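Local coordinates for ECF RNA polymerase sigma factor SigK (Mycobacterium tuberculosis, PDB 4NQW), which probably directs RNA polymerase to specific promoters as an extracytoplasmic function sigma factor, held inactive by an anti-sigma factor until regulated proteolysis releases it, at residues G56-M59 against R60-D64; G168-Y172 against V173-R177; L179-L183 against S184-S188. All coordinates share one frame; numbering follows the deposited sequence.

Contact 1. Residues G56-M59 against R60-D64; sequences GLVM and RVLRD
Val-58 and Leu-62 meet on the last turn of helix 42-62, where four successive backbone bonds hold the turn. Leu-62 N gives a nearly straight bond to Val-58 O (2.8 Å, 175° at the hydrogen), and Val-58 CG1 touches Leu-62 CD1 at 3.5 Å, the two side chains lying alongside each other and pointing the same way. With CG1 turned away from the valine's backbone N (chi1 172°), this methyl is the one that meets the leucine. The carbonyls of Gly-56 and Leu-57 are taken by Arg-60 N and Val-61 N, each 3.0 Å from its acceptor oxygen. Met-59 O receives Arg-63 N at 2.7 Å, a more bent bond of 138°, just where Arg-63 turns to positive phi and ends the helix. Asp-64 then N-caps the next helix, its OD1 accepting from Tyr-67 N, while Met-59 SD lies 3.9 Å from Asp-64 O. The guanidinium of Arg-60 points away from this turn, NH2 forming a salt bridge with Glu-163 OE2 and the group a cation-pi contact with Tyr-167. Within domain 2, Val-58, Met-59 and Leu-62 pack on helix 65-82, Leu-57 and Val-61 on helix 93-111; Leu-57 also reaches Tyr-166 and Tyr-167 of helix 156-167 in domain 4.

Contact 2. Residues G168-Y172 against V173-R177; sequences GGLTY and VEVSR
Thr-171 and Glu-174 exchange hydrogen bonds in a capping box that starts helix 172-178, the first helix of the predicted helix-turn-helix. Glu-174 N donates to Thr-171 OG1 (3.1 Å); in return Thr-171 N donates to Glu-174 OE1 (3.1 Å, 168°), which receives it on the anti lone pair, away from OE2. A chi1 of 68° sets OG1 between the threonine's own nitrogen and carbonyl carbon, facing the first turn, and the glutamate chain runs extended beyond CG to bring its carboxylate back to the N-cap.

Backbone bonds carry the turn onward, from Val-175 N to Thr-171 O and from Ser-176 N to Tyr-172 O. Ser-176 OG donates to Val-173 O at 2.7 Å, in the carbonyl plane and on a lone pair; the same oxygen also takes Arg-177 N. Tyr-172 OH is hydrogen-bonded to an acidic side chain of the neighbouring protein chain.

The remaining contacts are apolar. Val-173 CG2 sits over one face of the Tyr-172 ring, 4.0 Å from its centroid and 14° off the normal, a CH-pi contact. Leu-170 CB meets Val-175 CG2 at 3.9 Å.

Chemically, the two capping side chains satisfy the N-H groups of Glu-174 and Thr-171 at the start of the helix, and the glutamate's negative charge, close to the helix N-terminus, probably interacts favourably with the helix dipole.

Contact 3. Residues L179-L183 against S184-S188; sequences LAANL and STIKS
Ile-186 reaches back from the start of helix 183-201, the second helix of the predicted helix-turn-helix of domain 4, to meet Leu-179 and Ala-181 in the turn that precedes it. This is the closely packed side. Ile-186 CD1 lies 4.0 Å from Ala-181 CB and 4.2 Å from Leu-179 CD2, the leucine and isoleucine side chains crossing at about a right angle. Ile-186 CG1 lies anti to the carbonyl carbon (chi1 -62°), and the further bend at chi2 turns CD1 back toward the loop. Beyond them, Leu-179 rests on Gln-160 and Leu-164, and Ile-186 on Val-175 and Ser-176, closing the turn against the two preceding helices.

The other side is looser and more exposed. Asn-182 holds the N-cap position, yet its side chain makes no capping bond and leads outward; its CB merely approaches Thr-185 OG1 at 3.7 Å. Its backbone does the work, Asn-182 O accepting from Ile-186 N at 3.1 Å. Leu-183 O likewise accepts from Lys-187 N. The NZ of Lys-187 is held outside this contact, by an acidic side chain of the neighbouring protein chain. Nearer the backbone, the bent aliphatic chain of Lys-187 folds over the Leu-183 carbonyl, with CG 3.2 Å from Leu-183 O.

Contact 1 belongs to domain 2, whereas contacts 2 and 3 share domain 4 and its predicted helix-turn-helix: contact 2 starts its first helix and contact 3 covers the turn and the start of its second. Contacts 1 and 2 are partly buried; contact 3 lies at the surface, its centre about 22 Å from the centre of the chain, against about 11 Å for that of contact 1. The chemistry differs too: contact 1 is a helix end spreading apolar side chains onto several helices, contact 2 a helix start locked by side-chain capping, contact 3 a helix start without it. Contacts 2 and 3 touch, Ser-176 O probably accepting from Ala-181 N, while Tyr-172 packs on Lys-187. Contacts 1 and 2 stay about 6 Å apart at their nearest atoms.

Contact 1. Residues G56-M59 against R60-D64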
loop_
_atom_site.group_PDB
_atom_site.type_symbol
_atom_site.label_atom_id
_atom_site.label_comp_id
_atom_site.label_asym_id
_atom_site.label_seq_id
_atom_site.Cartn_x
_atom_site.Cartn_y
_atom_site.Cartn_z
ATOM N N GLY A 56 10.375 6.270 1.717
ATOM C CA GLY A 56 10.916 5.661 0.505
ATOM C C GLY A 56 9.861 5.327 -0.533
ATOM O O GLY A 56 10.092 5.487 -1.734
ATOM N N LEU A 57 8.702 4.860 -0.077
ATOM C CA LEU A 57 7.599 4.559 -0.985
ATOM C C LEU A 57 7.066 5.843 -1.608
ATOM O O LEU A 57 6.894 5.925 -2.822
ATOM C CB LEU A 57 6.465 3.819 -0.265
ATOM C CG LEU A 57 5.213 3.559 -1.114
ATOM C CD1 LEU A 57 5.550 2.802 -2.392
ATOM C CD2 LEU A 57 4.173 2.800 -0.310
ATOM N N VAL A 58 6.813 6.842 -0.766
ATOM C CA VAL A 58 6.315 8.134 -1.229
ATOM C C VAL A 58 7.297 8.766 -2.221
ATOM O O VAL A 58 6.893 9.197 -3.303
ATOM C CB VAL A 58 6.033 9.084 -0.047
ATOM C CG1 VAL A 58 5.713 10.486 -0.539
ATOM C CG2 VAL A 58 4.876 8.554 0.790
ATOM N N MET A 59 8.578 8.807 -1.853
ATOM C CA MET A 59 9.632 9.273 -2.767
ATOM C C MET A 59 9.558 8.566 -4.116
ATOM O O MET A 59 9.621 9.206 -5.162
ATOM C CB MET A 59 11.035 9.062 -2.167
ATOM C CG MET A 59 11.652 10.295 -1.519
ATOM S SD MET A 59 11.682 11.765 -2.572
ATOM C CE MET A 59 12.439 11.141 -4.072
ATOM N N ARG A 60 9.424 7.245 -4.080
ATOM C CA ARG A 60 9.346 6.440 -5.291
ATOM C C ARG A 60 8.190 6.864 -6.197
ATOM O O ARG A 60 8.359 6.965 -7.413
ATOM C CB ARG A 60 9.218 4.953 -4.929
ATOM C CG ARG A 60 9.114 4.007 -6.115
ATOM C CD ARG A 60 10.350 4.056 -7.001
ATOM N NE ARG A 60 9.983 4.148 -8.416
ATOM C CZ ARG A 60 9.929 3.127 -9.272
ATOM N NH1 ARG A 60 10.230 1.885 -8.893
ATOM N NH2 ARG A 60 9.574 3.354 -10.532
ATOM N N VAL A 61 7.025 7.117 -5.601
ATOM C CA VAL A 61 5.817 7.458 -6.357
ATOM C C VAL A 61 5.841 8.908 -6.846
ATOM O O VAL A 61 5.590 9.170 -8.022
ATOM C CB VAL A 61 4.538 7.213 -5.522
ATOM C CG1 VAL A 61 3.295 7.660 -6.280
ATOM C CG2 VAL A 61 4.418 5.741 -5.153
ATOM N N LEU A 62 6.148 9.839 -5.947
ATOM C CA LEU A 62 6.105 11.271 -6.263
ATOM C C LEU A 62 7.382 11.793 -6.930
ATOM O O LEU A 62 7.308 12.663 -7.799
ATOM C CB LEU A 62 5.824 12.084 -4.995
ATOM C CG LEU A 62 4.612 11.661 -4.159
ATOM C CD1 LEU A 62 4.431 12.604 -2.980
ATOM C CD2 LEU A 62 3.342 11.614 -4.995
ATOM N N ARG A 63 8.538 11.267 -6.514
ATOM C CA ARG A 63 9.860 11.700 -7.014
ATOM C C ARG A 63 10.083 13.205 -6.854
ATOM O O ARG A 63 10.533 13.885 -7.781
ATOM C CB ARG A 63 10.070 11.290 -8.475
ATOM C CG ARG A 63 9.951 9.795 -8.732
ATOM C CD ARG A 63 9.435 9.525 -10.135
ATOM N NE ARG A 63 8.160 10.206 -10.362
ATOM C CZ ARG A 63 7.547 10.304 -11.539
ATOM N NH1 ARG A 63 8.074 9.758 -12.632
ATOM N NH2 ARG A 63 6.393 10.957 -11.622
ATOM N N ASP A 64 9.756 13.710 -5.671
ATOM C CA ASP A 64 9.975 15.105 -5.324
ATOM C C ASP A 64 10.160 15.166 -3.815
ATOM O O ASP A 64 9.260 14.786 -3.068
ATOM C CB ASP A 64 8.778 15.953 -5.765
ATOM C CG ASP A 64 9.043 17.445 -5.660
ATOM O OD1 ASP A 64 9.021 17.981 -4.531
ATOM O OD2 ASP A 64 9.255 18.086 -6.713
#

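Contact 2. Residues G168-Y172 against V173-R177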
loop_
_atom_site.group_PDB
_atom_site.type_symbol
_atom_site.label_atom_id
_atom_site.label_comp_id
_atom_site.label_asym_id
_atom_site.label_seq_id
_atom_site.Cartn_x
_atom_site.Cartn_y
_atom_site.Cartn_z
ATOM N N GLY A 168 3.731 3.538 -10.733
ATOM C CA GLY A 168 3.295 4.569 -11.678
ATOM C C GLY A 168 1.946 5.189 -11.351
ATOM O O GLY A 168 1.597 6.238 -11.895
ATOM N N GLY A 169 1.179 4.536 -10.479
ATOM C CA GLY A 169 -0.113 5.054 -10.031
ATOM C C GLY A 169 -1.261 4.882 -11.015
ATOM O O GLY A 169 -2.333 5.455 -10.818
ATOM N N LEU A 170 -1.052 4.090 -12.065
ATOM C CA LEU A 170 -2.089 3.858 -13.071
ATOM C C LEU A 170 -3.164 2.911 -12.545
ATOM O O LEU A 170 -2.873 1.992 -11.777
ATOM C CB LEU A 170 -1.492 3.280 -14.361
ATOM C CG LEU A 170 -0.807 4.254 -15.325
ATOM C CD1 LEU A 170 0.486 4.804 -14.746
ATOM C CD2 LEU A 170 -0.535 3.567 -16.655
ATOM N N THR A 171 -4.404 3.139 -12.966
ATOM C CA THR A 171 -5.500 2.219 -12.667
ATOM C C THR A 171 -5.397 1.035 -13.625
ATOM O O THR A 171 -4.788 1.150 -14.685
ATOM C CB THR A 171 -6.884 2.882 -12.841
ATOM O OG1 THR A 171 -7.115 3.162 -14.225
ATOM C CG2 THR A 171 -6.985 4.178 -12.039
ATOM N N TYR A 172 -5.994 -0.098 -13.263
ATOM C CA TYR A 172 -5.915 -1.294 -14.112
ATOM C C TYR A 172 -6.530 -1.057 -15.495
ATOM O O TYR A 172 -6.098 -1.653 -16.478
ATOM C CB TYR A 172 -6.551 -2.512 -13.427
ATOM C CG TYR A 172 -8.058 -2.580 -13.500
ATOM C CD1 TYR A 172 -8.851 -1.876 -12.599
ATOM C CD2 TYR A 172 -8.693 -3.364 -14.457
ATOM C CE1 TYR A 172 -10.231 -1.943 -12.657
ATOM C CE2 TYR A 172 -10.075 -3.436 -14.521
ATOM C CZ TYR A 172 -10.839 -2.725 -13.618
ATOM O OH TYR A 172 -12.212 -2.792 -13.676
ATOM N N VAL A 173 -7.526 -0.177 -15.557
ATOM C CA VAL A 173 -8.116 0.250 -16.824
ATOM C C VAL A 173 -7.068 0.984 -17.660
ATOM O O VAL A 173 -6.885 0.680 -18.841
ATOM C CB VAL A 173 -9.329 1.184 -16.603
ATOM C CG1 VAL A 173 -9.882 1.687 -17.932
ATOM C CG2 VAL A 173 -10.425 0.470 -15.821
ATOM N N GLU A 174 -6.391 1.948 -17.040
ATOM C CA GLU A 174 -5.326 2.706 -17.702
ATOM C C GLU A 174 -4.176 1.812 -18.176
ATOM O O GLU A 174 -3.558 2.088 -19.202
ATOM C CB GLU A 174 -4.781 3.804 -16.780
ATOM C CG GLU A 174 -5.727 4.979 -16.584
ATOM C CD GLU A 174 -5.132 6.075 -15.716
ATOM O OE1 GLU A 174 -4.561 5.758 -14.648
ATOM O OE2 GLU A 174 -5.238 7.260 -16.099
ATOM N N VAL A 175 -3.891 0.749 -17.425
ATOM C CA VAL A 175 -2.871 -0.227 -17.822
ATOM C C VAL A 175 -3.332 -1.031 -19.041
ATOM O O VAL A 175 -2.544 -1.286 -19.949
ATOM C CB VAL A 175 -2.504 -1.178 -16.659
ATOM C CG1 VAL A 175 -1.599 -2.309 -17.133
ATOM C CG2 VAL A 175 -1.826 -0.405 -15.540
ATOM N N SER A 176 -4.606 -1.416 -19.065
ATOM C CA SER A 176 -5.159 -2.179 -20.191
ATOM C C SER A 176 -5.100 -1.388 -21.495
ATOM O O SER A 176 -4.798 -1.949 -22.545
ATOM C CB SER A 176 -6.605 -2.602 -19.911
ATOM O OG SER A 176 -7.516 -1.560 -20.225
ATOM N N ARG A 177 -5.395 -0.092 -21.417
ATOM C CA ARG A 177 -5.341 0.791 -22.586
ATOM C C ARG A 177 -3.909 0.977 -23.083
ATOM O O ARG A 177 -3.654 0.953 -24.289
ATOM C CB ARG A 177 -5.958 2.160 -22.271
ATOM C CG ARG A 177 -7.475 2.142 -22.124
ATOM C CD ARG A 177 -8.090 3.523 -22.316
ATOM N NE ARG A 177 -7.981 4.366 -21.121
ATOM C CZ ARG A 177 -8.956 4.587 -20.235
ATOM N NH1 ARG A 177 -10.159 4.033 -20.372
ATOM N NH2 ARG A 177 -8.723 5.378 -19.192
#

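Contact 3. Residues L179-L183 against S184-S188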
loop_
_atom_site.group_PDB
_atom_site.type_symbol
_atom_site.label_atom_id
_atom_site.label_comp_id
_atom_site.label_asym_id
_atom_site.label_seq_id
_atom_site.Cartn_x
_atom_site.Cartn_y
_atom_site.Cartn_z
ATOM N N LEU A 179 -1.277 -1.023 -22.591
ATOM C CA LEU A 179 -0.677 -2.285 -23.048
ATOM C C LEU A 179 -1.485 -2.973 -24.158
ATOM O O LEU A 179 -1.152 -4.089 -24.569
ATOM C CB LEU A 179 -0.496 -3.247 -21.865
ATOM C CG LEU A 179 0.711 -3.015 -20.952
ATOM C CD1 LEU A 179 0.669 -1.655 -20.275
ATOM C CD2 LEU A 179 0.786 -4.120 -19.908
ATOM N N ALA A 180 -2.535 -2.312 -24.645
ATOM C CA ALA A 180 -3.378 -2.853 -25.713
ATOM C C ALA A 180 -3.905 -4.249 -25.365
ATOM O O ALA A 180 -3.827 -5.174 -26.176
ATOM C CB ALA A 180 -2.611 -2.877 -27.031
ATOM N N ALA A 181 -4.437 -4.385 -24.151
ATOM C CA ALA A 181 -4.961 -5.660 -23.657
ATOM C C ALA A 181 -6.358 -5.482 -23.062
ATOM O O ALA A 181 -6.819 -4.356 -22.871
ATOM C CB ALA A 181 -4.012 -6.247 -22.624
ATOM N N ASN A 182 -7.027 -6.598 -22.782
ATOM C CA ASN A 182 -8.363 -6.580 -22.172
ATOM C C ASN A 182 -8.301 -6.391 -20.661
ATOM O O ASN A 182 -7.264 -6.628 -20.043
ATOM C CB ASN A 182 -9.126 -7.878 -22.486
ATOM C CG ASN A 182 -9.889 -7.814 -23.797
ATOM O OD1 ASN A 182 -9.741 -8.686 -24.652
ATOM N ND2 ASN A 182 -10.724 -6.788 -23.955
ATOM N N LEU A 183 -9.420 -5.966 -20.076
ATOM C CA LEU A 183 -9.517 -5.770 -18.627
ATOM C C LEU A 183 -9.331 -7.093 -17.894
ATOM O O LEU A 183 -8.646 -7.156 -16.875
ATOM C CB LEU A 183 -10.867 -5.153 -18.240
ATOM C CG LEU A 183 -11.243 -3.792 -18.838
ATOM C CD1 LEU A 183 -12.539 -3.287 -18.219
ATOM C CD2 LEU A 183 -10.137 -2.766 -18.644
ATOM N N SER A 184 -9.950 -8.142 -18.428
ATOM C CA SER A 184 -9.786 -9.496 -17.910
ATOM C C SER A 184 -8.314 -9.891 -17.840
ATOM O O SER A 184 -7.866 -10.477 -16.855
ATOM C CB SER A 184 -10.537 -10.492 -18.797
ATOM O OG SER A 184 -10.268 -11.829 -18.410
ATOM N N THR A 185 -7.573 -9.558 -18.893
ATOM C CA THR A 185 -6.169 -9.943 -19.011
ATOM C C THR A 185 -5.300 -9.239 -17.976
ATOM O O THR A 185 -4.470 -9.878 -17.337
ATOM C CB THR A 185 -5.625 -9.655 -20.426
ATOM O OG1 THR A 185 -6.509 -10.224 -21.402
ATOM C CG2 THR A 185 -4.229 -10.248 -20.606
ATOM N N ILE A 186 -5.494 -7.933 -17.804
ATOM C CA ILE A 186 -4.687 -7.161 -16.853
ATOM C C ILE A 186 -5.021 -7.536 -15.410
ATOM O O ILE A 186 -4.134 -7.589 -14.561
ATOM C CB ILE A 186 -4.857 -5.638 -17.056
ATOM C CG1 ILE A 186 -4.385 -5.225 -18.457
ATOM C CG2 ILE A 186 -4.095 -4.849 -15.997
ATOM C CD1 ILE A 186 -2.946 -5.577 -18.787
ATOM N N LYS A 187 -6.296 -7.799 -15.140
ATOM C CA LYS A 187 -6.724 -8.212 -13.805
ATOM C C LYS A 187 -6.145 -9.576 -13.428
ATOM O O LYS A 187 -5.671 -9.765 -12.307
ATOM C CB LYS A 187 -8.250 -8.223 -13.708
ATOM C CG LYS A 187 -8.864 -6.829 -13.697
ATOM C CD LYS A 187 -10.361 -6.869 -13.426
ATOM C CE LYS A 187 -11.135 -7.471 -14.585
ATOM N NZ LYS A 187 -12.595 -7.496 -14.304
ATOM N N SER A 188 -6.175 -10.513 -14.372
ATOM C CA SER A 188 -5.552 -11.824 -14.181
ATOM C C SER A 188 -4.039 -11.706 -14.013
ATOM O O SER A 188 -3.442 -12.415 -13.203
ATOM C CB SER A 188 -5.858 -12.746 -15.365
ATOM O OG SER A 188 -7.237 -13.052 -15.428
#